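Uncharacterized protein (Pyrococcus abyssi, PDB 5IFF) is the restriction DNA glycosylase R.PabI, which probably removes adenine bases from its recognition sequence and is held here in a tetramer on nonspecific double-stranded DNA. Local coordinates at residues E134-K146 with Q155-V167. The protein carries 2 engineered substitutions. Residues are numbered along the deposited sequence; the frame is centred on the assembly and turned at random.
Sequences ELPSGEFIGIVLK and QSMVYVCIPLTNV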
loop_
_atom_site.group_PDB
_atom_site.type_symbol
_atom_site.label_atom_id
_atom_site.label_comp_id
_atom_site.label_asym_id
_atom_site.label_seq_id
_atom_site.Cartn_x
_atom_site.Cartn_y
_atom_site.Cartn_z
ATOM N N GLU A 134 -18.874 1.043 29.907
ATOM C CA GLU A 134 -19.966 0.293 29.289
ATOM C C GLU A 134 -21.287 1.019 29.506
ATOM O O GLU A 134 -21.569 1.438 30.621
ATOM C CB GLU A 134 -20.054 -1.135 29.859
ATOM C CG GLU A 134 -21.231 -1.889 29.265
ATOM C CD GLU A 134 -21.452 -3.297 29.884
ATOM O OE1 GLU A 134 -20.531 -3.831 30.544
ATOM O OE2 GLU A 134 -22.555 -3.847 29.686
ATOM N N LEU A 135 -22.087 1.165 28.450
ATOM C CA LEU A 135 -23.424 1.768 28.580
ATOM C C LEU A 135 -24.470 0.735 29.002
ATOM O O LEU A 135 -24.290 -0.451 28.744
ATOM C CB LEU A 135 -23.857 2.396 27.251
ATOM C CG LEU A 135 -23.051 3.552 26.623
ATOM C CD1 LEU A 135 -23.858 4.168 25.467
ATOM C CD2 LEU A 135 -22.654 4.614 27.639
ATOM N N PRO A 136 -25.587 1.180 29.624
ATOM C CA PRO A 136 -26.604 0.210 30.050
ATOM C C PRO A 136 -27.107 -0.614 28.861
ATOM O O PRO A 136 -27.370 -1.790 29.041
ATOM C CB PRO A 136 -27.720 1.084 30.663
ATOM C CG PRO A 136 -27.030 2.406 31.008
ATOM C CD PRO A 136 -25.922 2.571 29.983
ATOM N N SER A 137 -27.154 -0.038 27.657
ATOM C CA SER A 137 -27.695 -0.803 26.532
ATOM C C SER A 137 -26.651 -1.742 25.848
ATOM O O SER A 137 -26.957 -2.424 24.864
ATOM C CB SER A 137 -28.317 0.157 25.524
ATOM O OG SER A 137 -27.464 1.279 25.265
ATOM N N GLY A 138 -25.431 -1.788 26.389
ATOM C CA GLY A 138 -24.449 -2.812 26.006
ATOM C C GLY A 138 -23.241 -2.292 25.223
ATOM O O GLY A 138 -22.228 -3.021 25.051
ATOM N N GLU A 139 -23.315 -1.043 24.752
ATOM C CA GLU A 139 -22.213 -0.481 23.959
ATOM C C GLU A 139 -20.993 -0.287 24.857
ATOM O O GLU A 139 -21.158 0.015 26.031
ATOM C CB GLU A 139 -22.591 0.862 23.288
ATOM C CG GLU A 139 -23.626 0.761 22.158
ATOM C CD GLU A 139 -25.084 0.793 22.673
ATOM O OE1 GLU A 139 -25.325 0.815 23.914
ATOM O OE2 GLU A 139 -25.996 0.784 21.831
ATOM N N PHE A 140 -19.786 -0.459 24.297
ATOM C CA PHE A 140 -18.541 -0.206 25.029
ATOM C C PHE A 140 -17.877 0.995 24.400
ATOM O O PHE A 140 -17.875 1.115 23.179
ATOM C CB PHE A 140 -17.558 -1.397 24.938
ATOM C CG PHE A 140 -18.009 -2.618 25.696
ATOM C CD1 PHE A 140 -18.218 -2.549 27.063
ATOM C CD2 PHE A 140 -18.192 -3.840 25.055
ATOM C CE1 PHE A 140 -18.607 -3.675 27.783
ATOM C CE2 PHE A 140 -18.595 -4.960 25.778
ATOM C CZ PHE A 140 -18.806 -4.876 27.128
ATOM N N ILE A 141 -17.275 1.846 25.213
ATOM C CA ILE A 141 -16.427 2.925 24.668
ATOM C C ILE A 141 -15.055 2.671 25.214
ATOM O O ILE A 141 -14.907 2.595 26.435
ATOM C CB ILE A 141 -16.885 4.312 25.092
ATOM C CG1 ILE A 141 -18.259 4.620 24.509
ATOM C CG2 ILE A 141 -15.803 5.422 24.666
ATOM C CD1 ILE A 141 -19.413 4.423 25.557
ATOM N N GLY A 142 -14.069 2.472 24.332
ATOM C CA GLY A 142 -12.726 2.141 24.770
ATOM C C GLY A 142 -11.665 3.157 24.273
ATOM O O GLY A 142 -11.814 3.728 23.199
ATOM N N ILE A 143 -10.575 3.321 25.030
ATOM C CA ILE A 143 -9.459 4.151 24.573
ATOM C C ILE A 143 -8.174 3.363 24.742
ATOM O O ILE A 143 -7.907 2.796 25.797
ATOM C CB ILE A 143 -9.357 5.480 25.339
ATOM C CG1 ILE A 143 -10.768 6.061 25.563
ATOM C CG2 ILE A 143 -8.417 6.497 24.588
ATOM C CD1 ILE A 143 -10.869 7.005 26.743
ATOM N N VAL A 144 -7.413 3.244 23.676
ATOM C CA VAL A 144 -6.196 2.429 23.767
ATOM C C VAL A 144 -5.039 3.265 23.224
ATOM O O VAL A 144 -5.267 4.331 22.630
ATOM C CB VAL A 144 -6.324 1.143 22.964
ATOM C CG1 VAL A 144 -7.425 0.254 23.563
ATOM C CG2 VAL A 144 -6.673 1.497 21.529
ATOM N N LEU A 145 -3.826 2.788 23.447
ATOM C CA LEU A 145 -2.629 3.476 22.979
ATOM C C LEU A 145 -1.935 2.653 21.908
ATOM O O LEU A 145 -1.998 1.410 21.921
ATOM C CB LEU A 145 -1.654 3.736 24.123
ATOM C CG LEU A 145 -2.183 4.641 25.240
ATOM C CD1 LEU A 145 -1.007 4.912 26.192
ATOM C CD2 LEU A 145 -2.825 5.941 24.733
ATOM N N LYS A 146 -1.285 3.365 20.988
ATOM C CA LYS A 146 -0.395 2.773 19.983
ATOM C C LYS A 146 0.897 3.596 19.920
ATOM O O LYS A 146 0.876 4.810 20.126
ATOM C CB LYS A 146 -1.079 2.718 18.611
ATOM C CG LYS A 146 -0.338 1.870 17.576
ATOM C CD LYS A 146 -1.323 0.968 16.795
ATOM C CE LYS A 146 -0.613 -0.167 16.067
ATOM N NZ LYS A 146 -1.602 -1.104 15.470
ATOM N N GLN A 155 0.001 7.335 20.432
ATOM C CA GLN A 155 -1.190 7.830 19.784
ATOM C C GLN A 155 -2.372 7.221 20.540
ATOM O O GLN A 155 -2.368 6.022 20.785
ATOM C CB GLN A 155 -1.201 7.419 18.323
ATOM C CG GLN A 155 -1.776 8.420 17.373
ATOM C CD GLN A 155 -1.391 8.098 15.946
ATOM O OE1 GLN A 155 -1.587 6.974 15.476
ATOM N NE2 GLN A 155 -0.814 9.075 15.256
ATOM N N SER A 156 -3.375 8.011 20.902
ATOM C CA SER A 156 -4.542 7.402 21.546
ATOM C C SER A 156 -5.618 7.163 20.509
ATOM O O SER A 156 -5.818 7.996 19.630
ATOM C CB SER A 156 -5.081 8.289 22.685
ATOM O OG SER A 156 -5.153 9.624 22.188
ATOM N N MET A 157 -6.348 6.042 20.606
ATOM C CA MET A 157 -7.433 5.805 19.651
ATOM C C MET A 157 -8.704 5.498 20.413
ATOM O O MET A 157 -8.659 4.788 21.399
ATOM C CB MET A 157 -7.104 4.637 18.705
ATOM C CG MET A 157 -5.849 4.939 17.771
ATOM S SD MET A 157 -5.945 4.072 16.199
ATOM C CE MET A 157 -5.900 2.377 16.766
ATOM N N VAL A 158 -9.834 6.036 19.960
ATOM C CA VAL A 158 -11.092 5.785 20.627
ATOM C C VAL A 158 -11.939 4.843 19.766
ATOM O O VAL A 158 -11.978 4.995 18.532
ATOM C CB VAL A 158 -11.868 7.107 20.899
ATOM C CG1 VAL A 158 -13.305 6.791 21.497
ATOM C CG2 VAL A 158 -11.060 8.001 21.858
ATOM N N TYR A 159 -12.599 3.880 20.410
ATOM C CA TYR A 159 -13.375 2.846 19.733
ATOM C C TYR A 159 -14.734 2.859 20.367
ATOM O O TYR A 159 -14.847 3.066 21.596
ATOM C CB TYR A 159 -12.805 1.425 19.933
ATOM C CG TYR A 159 -11.586 1.116 19.110
ATOM C CD1 TYR A 159 -10.345 1.608 19.484
ATOM C CD2 TYR A 159 -11.672 0.310 17.973
ATOM C CE1 TYR A 159 -9.213 1.331 18.726
ATOM C CE2 TYR A 159 -10.557 0.022 17.220
ATOM C CZ TYR A 159 -9.332 0.530 17.607
ATOM O OH TYR A 159 -8.233 0.265 16.867
ATOM N N VAL A 160 -15.766 2.619 19.573
ATOM C CA VAL A 160 -17.057 2.223 20.187
ATOM C C VAL A 160 -17.350 0.802 19.681
ATOM O O VAL A 160 -17.129 0.493 18.504
ATOM C CB VAL A 160 -18.206 3.202 19.847
ATOM C CG1 VAL A 160 -18.313 3.355 18.354
ATOM C CG2 VAL A 160 -19.530 2.718 20.431
ATOM N N CYS A 161 -17.790 -0.073 20.575
ATOM C CA CYS A 161 -18.112 -1.450 20.221
ATOM C C CYS A 161 -19.630 -1.571 20.383
ATOM O O CYS A 161 -20.131 -1.449 21.499
ATOM C CB CYS A 161 -17.421 -2.453 21.139
ATOM S SG CYS A 161 -15.603 -2.445 20.821
ATOM N N ILE A 162 -20.315 -1.800 19.272
ATOM C CA ILE A 162 -21.775 -1.772 19.210
ATOM C C ILE A 162 -22.295 -3.204 19.133
ATOM O O ILE A 162 -22.017 -3.869 18.161
ATOM C CB ILE A 162 -22.270 -1.028 17.978
ATOM C CG1 ILE A 162 -21.848 0.484 18.061
ATOM C CG2 ILE A 162 -23.813 -1.059 17.978
ATOM C CD1 ILE A 162 -21.854 1.211 16.698
ATOM N N PRO A 163 -23.082 -3.663 20.121
ATOM C CA PRO A 163 -23.601 -5.057 20.000
ATOM C C PRO A 163 -24.431 -5.281 18.729
ATOM O O PRO A 163 -25.289 -4.445 18.390
ATOM C CB PRO A 163 -24.477 -5.226 21.245
ATOM C CG PRO A 163 -23.911 -4.153 22.247
ATOM C CD PRO A 163 -23.514 -3.006 21.367
ATOM N N LEU A 164 -24.192 -6.386 18.031
ATOM C CA LEU A 164 -25.011 -6.690 16.869
ATOM C C LEU A 164 -26.497 -6.813 17.247
ATOM O O LEU A 164 -27.378 -6.714 16.395
ATOM C CB LEU A 164 -24.586 -7.994 16.192
ATOM C CG LEU A 164 -23.257 -7.926 15.404
ATOM C CD1 LEU A 164 -23.167 -9.289 14.652
ATOM C CD2 LEU A 164 -23.219 -6.743 14.456
ATOM N N THR A 165 -26.775 -7.057 18.517
ATOM C CA THR A 165 -28.181 -7.221 18.903
ATOM C C THR A 165 -28.856 -5.856 18.914
ATOM O O THR A 165 -30.056 -5.771 19.148
ATOM C CB THR A 165 -28.336 -7.850 20.286
ATOM O OG1 THR A 165 -27.532 -7.124 21.212
ATOM C CG2 THR A 165 -27.891 -9.281 20.279
ATOM N N ASN A 166 -28.057 -4.789 18.765
ATOM C CA ASN A 166 -28.567 -3.410 18.799
ATOM C C ASN A 166 -28.711 -2.754 17.441
ATOM O O ASN A 166 -29.016 -1.562 17.376
ATOM C CB ASN A 166 -27.687 -2.475 19.667
ATOM C CG ASN A 166 -27.851 -2.750 21.138
ATOM O OD1 ASN A 166 -28.542 -3.680 21.512
ATOM N ND2 ASN A 166 -27.197 -1.979 21.966
ATOM N N VAL A 167 -28.521 -3.510 16.366
ATOM C CA VAL A 167 -28.665 -2.922 15.039
ATOM C C VAL A 167 -29.843 -3.522 14.282
ATOM O O VAL A 167 -30.363 -4.548 14.694
ATOM C CB VAL A 167 -27.369 -3.123 14.191
ATOM C CG1 VAL A 167 -26.229 -2.432 14.908
ATOM C CG2 VAL A 167 -27.106 -4.584 13.921
#
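Glu139 and Asn166 tie together the open end of an antiparallel hairpin, away from its connecting loop, a worked example of an asparagine amide taking over, gripping a backbone carbonyl and a carboxylate, where strand pairing stops. The amide ND2 of Asn166 spends both hydrogens here: one meets Ser137 O at 2.9 Å, nearly straight at 168°, the other reaches Glu139 OE2 at 3.0 Å from above the carboxylate plane. A bend at chi2 (86°) turns the Glu139 carboxylate back so that OE1 accepts Ser137 OG on its syn lone pair, while OE2 is also hydrogen-bonded to Tyr184 OH. Replacing Glu139 by alanine would probably leave Ser137 OG, Tyr184 OH and one Asn166 N-H without this partner, and the turn less firmly tied. The Pro163 ring crosses the Glu139 side chain at about a right angle, its CD 3.9 Å from Glu139 CG. Beyond, strands 140-146 and 155-163 pair regularly. On the sheet face that carries Met157, Val144 CG2 touches Tyr159 CE1 at 3.8 Å, crosswise; on the other, Ile143 and Val158 run side by side. That largely aliphatic face rests on helix 188-201; Val158, with Gln59 and Ile60, belongs to the adenine site, empty in this chain. Strands 121-134 and 54-59 flank the hairpin.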